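Side-chain contacts in glucosamine kinase (Streptacidiphilus jiangxiensis, PDB 6HWJ), which catalyses the ATP- and magnesium-dependent phosphorylation of D-glucosamine to D-glucosamine 6-phosphate: residues R151-A156 with W167-L172; Q333-D338 with D390-D395. All coordinates share one frame; numbering follows the deposited sequence.

Contact 1. Residues R151-A156 with W167-L172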
loop_
_atom_site.group_PDB
_atom_site.type_symbol
_atom_site.label_atom_id
_atom_site.label_comp_id
_atom_site.label_asym_id
_atom_site.label_seq_id
_atom_site.Cartn_x
_atom_site.Cartn_y
_atom_site.Cartn_z
ATOM N N ARG A 151 3.136 -6.742 7.628
ATOM C CA ARG A 151 2.451 -5.550 8.119
ATOM C C ARG A 151 1.119 -5.907 8.770
ATOM O O ARG A 151 0.834 -5.480 9.897
ATOM C CB ARG A 151 2.227 -4.563 6.970
ATOM C CG ARG A 151 3.521 -4.091 6.299
ATOM C CD ARG A 151 4.366 -3.205 7.173
ATOM N NE ARG A 151 5.641 -2.903 6.515
ATOM C CZ ARG A 151 6.682 -3.736 6.458
ATOM N NH1 ARG A 151 6.634 -4.918 7.034
ATOM N NH2 ARG A 151 7.774 -3.382 5.823
ATOM N N ILE A 152 0.289 -6.693 8.074
ATOM C CA ILE A 152 -1.031 -7.023 8.596
ATOM C C ILE A 152 -0.917 -7.803 9.897
ATOM O O ILE A 152 -1.616 -7.518 10.876
ATOM C CB ILE A 152 -1.848 -7.793 7.533
ATOM C CG1 ILE A 152 -2.174 -6.861 6.359
ATOM C CG2 ILE A 152 -3.141 -8.321 8.155
ATOM C CD1 ILE A 152 -2.721 -7.554 5.124
ATOM N N ALA A 153 -0.029 -8.808 9.928
ATOM C CA ALA A 153 0.151 -9.587 11.152
ATOM C C ALA A 153 0.642 -8.720 12.308
ATOM O O ALA A 153 0.143 -8.829 13.439
ATOM C CB ALA A 153 1.123 -10.745 10.898
ATOM N N ALA A 154 1.610 -7.840 12.053
ATOM C CA ALA A 154 2.100 -6.975 13.117
ATOM C C ALA A 154 0.986 -6.089 13.658
ATOM O O ALA A 154 0.873 -5.883 14.876
ATOM C CB ALA A 154 3.269 -6.116 12.606
ATOM N N LEU A 155 0.160 -5.543 12.770
ATOM C CA LEU A 155 -0.942 -4.692 13.204
ATOM C C LEU A 155 -1.948 -5.476 14.052
ATOM O O LEU A 155 -2.339 -5.037 15.140
ATOM C CB LEU A 155 -1.625 -4.082 11.969
ATOM C CG LEU A 155 -0.736 -3.083 11.215
ATOM C CD1 LEU A 155 -1.305 -2.759 9.841
ATOM C CD2 LEU A 155 -0.584 -1.822 12.040
ATOM N N ALA A 156 -2.377 -6.639 13.567
ATOM C CA ALA A 156 -3.311 -7.464 14.332
ATOM C C ALA A 156 -2.741 -7.819 15.701
ATOM O O ALA A 156 -3.418 -7.672 16.720
ATOM C CB ALA A 156 -3.648 -8.735 13.542
ATOM N N TRP A 167 -8.579 -12.165 8.688
ATOM C CA TRP A 167 -8.994 -13.529 8.951
ATOM C C TRP A 167 -7.834 -14.507 8.908
ATOM O O TRP A 167 -7.758 -15.415 9.735
ATOM C CB TRP A 167 -10.034 -13.978 7.914
ATOM C CG TRP A 167 -11.395 -13.365 8.057
ATOM C CD1 TRP A 167 -11.694 -12.114 8.509
ATOM C CD2 TRP A 167 -12.643 -13.986 7.722
ATOM N NE1 TRP A 167 -13.049 -11.915 8.479
ATOM C CE2 TRP A 167 -13.660 -13.048 8.001
ATOM C CE3 TRP A 167 -12.997 -15.242 7.215
ATOM C CZ2 TRP A 167 -15.002 -13.319 7.784
ATOM C CZ3 TRP A 167 -14.339 -15.526 7.014
ATOM C CH2 TRP A 167 -15.328 -14.570 7.300
ATOM N N GLY A 168 -6.930 -14.348 7.937
ATOM C CA GLY A 168 -5.789 -15.231 7.870
ATOM C C GLY A 168 -4.787 -14.773 6.839
ATOM O O GLY A 168 -5.080 -13.945 5.965
ATOM N N LEU A 169 -3.600 -15.354 6.952
ATOM C CA LEU A 169 -2.508 -15.143 6.029
ATOM C C LEU A 169 -1.873 -16.480 5.688
ATOM O O LEU A 169 -1.651 -17.311 6.576
ATOM C CB LEU A 169 -1.450 -14.229 6.653
ATOM C CG LEU A 169 -1.930 -12.831 7.024
ATOM C CD1 LEU A 169 -0.909 -12.149 7.914
ATOM C CD2 LEU A 169 -2.194 -12.042 5.757
ATOM N N LEU A 170 -1.573 -16.678 4.409
ATOM C CA LEU A 170 -0.811 -17.834 3.948
ATOM C C LEU A 170 0.525 -17.343 3.417
ATOM O O LEU A 170 0.562 -16.527 2.485
ATOM C CB LEU A 170 -1.555 -18.600 2.860
ATOM C CG LEU A 170 -0.763 -19.731 2.199
ATOM C CD1 LEU A 170 -0.379 -20.782 3.250
ATOM C CD2 LEU A 170 -1.529 -20.370 1.055
ATOM N N THR A 171 1.614 -17.828 4.018
ATOM C CA THR A 171 2.952 -17.438 3.602
ATOM C C THR A 171 3.820 -18.668 3.380
ATOM O O THR A 171 3.546 -19.760 3.891
ATOM C CB THR A 171 3.625 -16.520 4.642
ATOM O OG1 THR A 171 3.716 -17.215 5.892
ATOM C CG2 THR A 171 2.822 -15.239 4.815
ATOM N N LEU A 172 4.870 -18.465 2.597
ATOM C CA LEU A 172 5.873 -19.468 2.322
ATOM C C LEU A 172 7.079 -19.148 3.194
ATOM O O LEU A 172 7.586 -18.026 3.154
ATOM C CB LEU A 172 6.242 -19.455 0.841
ATOM C CG LEU A 172 7.154 -20.558 0.289
ATOM C CD1 LEU A 172 6.436 -21.878 0.155
ATOM C CD2 LEU A 172 7.697 -20.099 -1.062
#
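Leu169 meets Ile152 and Ala153 chiefly through methyl groups; no ring or other flat side chain enters the contact, so there is no face or edge to pair. The strand side is a single residue. In Leu169, CG lies anti to the carbonyl carbon (chi1 -61°). CD1 then continues anti to CA (chi2 167°), which makes it the methyl that reaches the helix. It comes up beside Ala153, with CD1 of Leu169 3.9 Å from CB of Ala153. The same CD1 stands 4.0 Å from the Ala153 backbone N, so it lies against the helix backbone as well as the alanine methyl. Ile152 approaches the leucine from another direction. Its branch methyl CG2 is 4.4 Å from Leu169 CD1, a looser approach than that of the alanine.

The contact packs helix 148-157 on strand 166-172, an inner strand of the six-stranded antiparallel sheet that also carries Lys133, a probable ATP-binding residue, on strand 130-134. The helix follows the Lys133 strand and lies on its sheet, a place consistent with helix C of protein kinase-like folds. At the start of the strand segment, Trp167 and Gly168 both face Val184 in a classic beta bulge. On the helix, Leu155 packs on Met229 and Leu233 of helix 212-234, so the short helix lies between the sheet and that longer helix. Arg151 gives a hydrogen bond from NE to the Val297 carbonyl.

Across the contact itself there is no hydrogen bond or ion pair. Helix and strand are therefore held together here by a small, partly buried apolar contact, without a directional polar link.

Contact 2. Residues Q333-D338 with D390-D395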
loop_
_atom_site.group_PDB
_atom_site.type_symbol
_atom_site.label_atom_id
_atom_site.label_comp_id
_atom_site.label_asym_id
_atom_site.label_seq_id
_atom_site.Cartn_x
_atom_site.Cartn_y
_atom_site.Cartn_z
ATOM N N GLN A 333 11.650 2.185 6.767
ATOM C CA GLN A 333 11.750 3.588 6.395
ATOM C C GLN A 333 11.426 4.438 7.623
ATOM O O GLN A 333 10.893 3.913 8.614
ATOM C CB GLN A 333 10.773 3.925 5.267
ATOM C CG GLN A 333 10.909 3.058 3.994
ATOM C CD GLN A 333 12.170 3.370 3.207
ATOM O OE1 GLN A 333 12.896 4.300 3.533
ATOM N NE2 GLN A 333 12.426 2.589 2.157
ATOM N N PRO A 334 11.670 5.755 7.585
ATOM C CA PRO A 334 11.218 6.612 8.688
ATOM C C PRO A 334 9.697 6.655 8.758
ATOM O O PRO A 334 9.020 6.742 7.740
ATOM C CB PRO A 334 11.785 7.995 8.337
ATOM C CG PRO A 334 12.786 7.744 7.245
ATOM C CD PRO A 334 12.295 6.536 6.507
ATOM N N ALA A 335 9.172 6.635 9.980
ATOM C CA ALA A 335 7.740 6.828 10.172
ATOM C C ALA A 335 7.279 8.158 9.588
ATOM O O ALA A 335 6.152 8.260 9.075
ATOM C CB ALA A 335 7.391 6.751 11.661
ATOM N N ALA A 336 8.135 9.178 9.621
ATOM C CA ALA A 336 7.766 10.464 9.058
ATOM C C ALA A 336 7.425 10.367 7.578
ATOM O O ALA A 336 6.718 11.237 7.053
ATOM C CB ALA A 336 8.888 11.478 9.272
ATOM N N LEU A 337 7.907 9.334 6.885
ATOM C CA LEU A 337 7.532 9.146 5.492
ATOM C C LEU A 337 6.023 8.955 5.342
ATOM O O LEU A 337 5.388 9.578 4.480
ATOM C CB LEU A 337 8.286 7.948 4.905
ATOM C CG LEU A 337 7.903 7.615 3.461
ATOM C CD1 LEU A 337 8.405 8.705 2.512
ATOM C CD2 LEU A 337 8.477 6.246 3.041
ATOM N N ASP A 338 5.423 8.085 6.165
ATOM C CA ASP A 338 3.963 7.949 6.136
ATOM C C ASP A 338 3.301 9.262 6.514
ATOM O O ASP A 338 2.249 9.624 5.964
ATOM C CB ASP A 338 3.478 6.853 7.086
ATOM C CG ASP A 338 3.832 5.441 6.624
ATOM O OD1 ASP A 338 4.100 5.212 5.420
ATOM O OD2 ASP A 338 3.813 4.543 7.499
ATOM N N ASP A 390 6.697 7.988 21.350
ATOM C CA ASP A 390 7.059 9.298 20.815
ATOM C C ASP A 390 8.287 9.229 19.908
ATOM O O ASP A 390 8.382 9.972 18.918
ATOM C CB ASP A 390 7.338 10.284 21.956
ATOM C CG ASP A 390 6.289 10.238 23.047
ATOM O OD1 ASP A 390 6.240 9.239 23.795
ATOM O OD2 ASP A 390 5.516 11.207 23.155
ATOM N N ASP A 391 9.245 8.359 20.237
ATOM C CA ASP A 391 10.571 8.410 19.634
ATOM C C ASP A 391 10.644 7.810 18.231
ATOM O O ASP A 391 11.707 7.880 17.605
ATOM C CB ASP A 391 11.582 7.690 20.541
ATOM C CG ASP A 391 11.100 6.318 20.985
ATOM O OD1 ASP A 391 10.021 5.879 20.528
ATOM O OD2 ASP A 391 11.801 5.680 21.802
ATOM N N LEU A 392 9.568 7.211 17.714
ATOM C CA LEU A 392 9.630 6.724 16.347
ATOM C C LEU A 392 9.452 7.837 15.331
ATOM O O LEU A 392 9.785 7.647 14.154
ATOM C CB LEU A 392 8.575 5.628 16.137
ATOM C CG LEU A 392 7.112 5.968 16.297
ATOM C CD1 LEU A 392 6.530 6.544 15.016
ATOM C CD2 LEU A 392 6.348 4.717 16.733
ATOM N N PHE A 393 8.975 9.001 15.762
ATOM C CA PHE A 393 8.710 10.132 14.874
ATOM C C PHE A 393 9.840 11.151 15.014
ATOM O O PHE A 393 9.997 11.764 16.069
ATOM C CB PHE A 393 7.346 10.748 15.199
ATOM C CG PHE A 393 6.994 11.940 14.336
ATOM C CD1 PHE A 393 7.133 11.881 12.958
ATOM C CD2 PHE A 393 6.525 13.109 14.907
ATOM C CE1 PHE A 393 6.827 12.962 12.173
ATOM C CE2 PHE A 393 6.204 14.198 14.111
ATOM C CZ PHE A 393 6.356 14.123 12.747
ATOM N N ASP A 394 10.637 11.310 13.952
ATOM C CA ASP A 394 11.700 12.329 13.885
ATOM C C ASP A 394 11.204 13.441 12.962
ATOM O O ASP A 394 11.263 13.313 11.732
ATOM C CB ASP A 394 12.997 11.712 13.381
ATOM C CG ASP A 394 14.181 12.681 13.440
ATOM O OD1 ASP A 394 13.970 13.895 13.661
ATOM O OD2 ASP A 394 15.322 12.221 13.232
ATOM N N ASP A 395 10.708 14.533 13.557
ATOM C CA ASP A 395 10.065 15.578 12.770
ATOM C C ASP A 395 11.064 16.491 12.068
ATOM O O ASP A 395 10.650 17.360 11.290
ATOM C CB ASP A 395 9.108 16.406 13.635
ATOM C CG ASP A 395 9.777 16.996 14.855
ATOM O OD1 ASP A 395 11.023 16.987 14.929
ATOM O OD2 ASP A 395 9.036 17.452 15.747
HETATM O O HOH W 1 10.649 5.800 12.246
HETATM O O HOH W 2 10.321 9.261 11.876
#
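Ala335 and Ala336, where strand 333-334 gives way to the long helix, make the apolar contacts with segment 390-395, a 3-10 turn running into loop. With CG between its backbone N and carbonyl carbon (chi1 62°), Leu392 brings CD1 onto Ala335 CB at 3.5 Å, which is tight for two carbons. CB of Ala336 sits at the edge of the Phe393 ring, near its plane, 3.9 Å from CE1. The backbone N of Asp395 lies over the centre of one face of that ring. Tyr380 of helix 362-386 also meets the ring edge-to-face.

Segment 390-395 links helix 362-386 to helix 398-416, so the contact joins that connection to the N-terminal part of the helix after strand 333-334.

The polar contacts run through water. One water takes the N-H of Ala335 and donates to Leu392 O at 2.8 Å. A second accepts from Ala336 N at 3.1 Å and from Asp394 N at 2.9 Å, and donates to the same Leu392 O. Leu337 N instead bonds back to Pro334 O. No direct hydrogen bond crosses between the segments.

The charged end of Asp394 turns to other partners: OD2 forms a salt bridge with Arg396 and a hydrogen bond with Thr292.

In the fold
Contact 1 belongs to the sheet that carries Lys133, a probable ATP-binding residue, and contact 2 to the helical part of the chain. Their centres are 23 Å apart, and their nearest atoms about 7 Å apart without touching. Helix 212-234 bridges them: Leu155 and Asp338 both pack on Met229. They also border one loop, since Arg151 bonds to Val297 O and Asp338 to the N-H groups of His298 and Gly299, just before the glucosamine-binding Asp300. In contact 1 the Ile152 side chain is about 8 Å from that of magnesium ligand Asp319 and about 11 Å from a bound magnesium ion. Contact 2 itself lies away from the annotated sites.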